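Side-chain contact in conserved protein (Methanothermobacter thermautotrophicus, PDB 3BEY), which is of unknown function but belongs to the AhpD-like carboxymuconolactone decarboxylase family and may have peroxiredoxin activity: residues 75-78 against 79-83. Numbering follows the deposited sequence.
Sequences AAVA and ALIRA
Val77 and Ile81 meet one turn apart on helix 68-90, the long last helix of this all-helical AhpD-like subunit, where 75-78 runs straight into 79-83. Four successive i to i+4 backbone hydrogen bonds join the two segments: Ala79 N to Ala75 O (2.9 Å), Leu80 N to Ala76 O, Ile81 N to Val77 O (3.0 Å) and Arg82 N to Ala78 O. The last is the most bent, with an N-H...O angle of 138°.

Apolar contact between side chains is slight. The CG1 methyl of Val77 comes within 4.3 Å of Ile81 CG1. Ala75 and Ala78 rest on Val46 of helix 34-47; Val77, Leu80 and Ile81 pack against a second subunit, and Ala79 and Ala83 against a third, so most of 75-83 is buried in the six-chain assembly, Arg82 being partly exposed.

Arg82 bends at chi2 (86°), and its guanidinium ends at the interface with the third subunit, where NH2 makes a weak hydrogen bond with OG of Ser85 of that subunit. Ile81 CG1 lies beside its own backbone N (chi1 -64°), which brings this methylene to 3.2 Å from Val77 O, the same oxygen that accepts the Ile81 N-H.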
loop_
_atom_site.group_PDB
_atom_site.type_symbol
_atom_site.label_atom_id
_atom_site.label_comp_id
_atom_site.label_asym_id
_atom_site.label_seq_id
_atom_site.Cartn_x
_atom_site.Cartn_y
_atom_site.Cartn_z
ATOM N N ALA D 75 11.472 -13.473 0.991
ATOM C CA ALA D 75 11.104 -12.302 0.201
ATOM C C ALA D 75 10.401 -12.739 -1.076
ATOM O O ALA D 75 9.380 -12.166 -1.462
ATOM C CB ALA D 75 12.347 -11.478 -0.145
ATOM N N ALA D 76 10.961 -13.752 -1.728
ATOM C CA ALA D 76 10.403 -14.290 -2.962
ATOM C C ALA D 76 8.917 -14.619 -2.803
ATOM O O ALA D 76 8.133 -14.444 -3.738
ATOM C CB ALA D 76 11.165 -15.535 -3.375
ATOM N N VAL D 77 8.538 -15.107 -1.626
ATOM C CA VAL D 77 7.142 -15.436 -1.370
ATOM C C VAL D 77 6.343 -14.135 -1.227
ATOM O O VAL D 77 5.170 -14.070 -1.609
ATOM C CB VAL D 77 6.988 -16.288 -0.081
ATOM C CG1 VAL D 77 5.512 -16.549 0.203
ATOM C CG2 VAL D 77 7.727 -17.612 -0.243
ATOM N N ALA D 78 6.978 -13.104 -0.670
ATOM C CA ALA D 78 6.314 -11.820 -0.512
ATOM C C ALA D 78 6.004 -11.284 -1.904
ATOM O O ALA D 78 4.930 -10.735 -2.144
ATOM C CB ALA D 78 7.212 -10.832 0.239
ATOM N N ALA D 79 6.962 -11.453 -2.813
ATOM C CA ALA D 79 6.832 -10.994 -4.188
ATOM C C ALA D 79 5.695 -11.725 -4.901
ATOM O O ALA D 79 4.907 -11.120 -5.629
ATOM C CB ALA D 79 8.143 -11.217 -4.922
ATOM N N LEU D 80 5.624 -13.029 -4.677
ATOM C CA LEU D 80 4.593 -13.878 -5.265
ATOM C C LEU D 80 3.203 -13.450 -4.804
ATOM O O LEU D 80 2.273 -13.346 -5.604
ATOM C CB LEU D 80 4.833 -15.338 -4.866
ATOM C CG LEU D 80 3.820 -16.361 -5.377
ATOM C CD1 LEU D 80 3.989 -16.539 -6.882
ATOM C CD2 LEU D 80 4.023 -17.687 -4.663
ATOM N N ILE D 81 3.067 -13.213 -3.507
ATOM C CA ILE D 81 1.793 -12.786 -2.942
ATOM C C ILE D 81 1.438 -11.379 -3.430
ATOM O O ILE D 81 0.262 -11.025 -3.574
ATOM C CB ILE D 81 1.845 -12.784 -1.403
ATOM C CG1 ILE D 81 2.057 -14.207 -0.900
ATOM C CG2 ILE D 81 0.568 -12.237 -0.833
ATOM C CD1 ILE D 81 1.054 -15.202 -1.432
ATOM N N ARG D 82 2.472 -10.590 -3.679
ATOM C CA ARG D 82 2.313 -9.226 -4.158
ATOM C C ARG D 82 1.631 -9.262 -5.532
ATOM O O ARG D 82 0.677 -8.521 -5.793
ATOM C CB ARG D 82 3.691 -8.593 -4.293
ATOM C CG ARG D 82 3.722 -7.117 -4.073
ATOM C CD ARG D 82 3.865 -6.782 -2.601
ATOM N NE ARG D 82 3.272 -5.478 -2.321
ATOM C CZ ARG D 82 3.622 -4.347 -2.922
ATOM N NH1 ARG D 82 3.013 -3.217 -2.597
ATOM N NH2 ARG D 82 4.585 -4.341 -3.833
ATOM N N ALA D 83 2.136 -10.137 -6.402
ATOM C CA ALA D 83 1.605 -10.295 -7.750
ATOM C C ALA D 83 0.269 -11.029 -7.741
ATOM O O ALA D 83 -0.643 -10.667 -8.466
ATOM C CB ALA D 83 2.604 -11.040 -8.621
#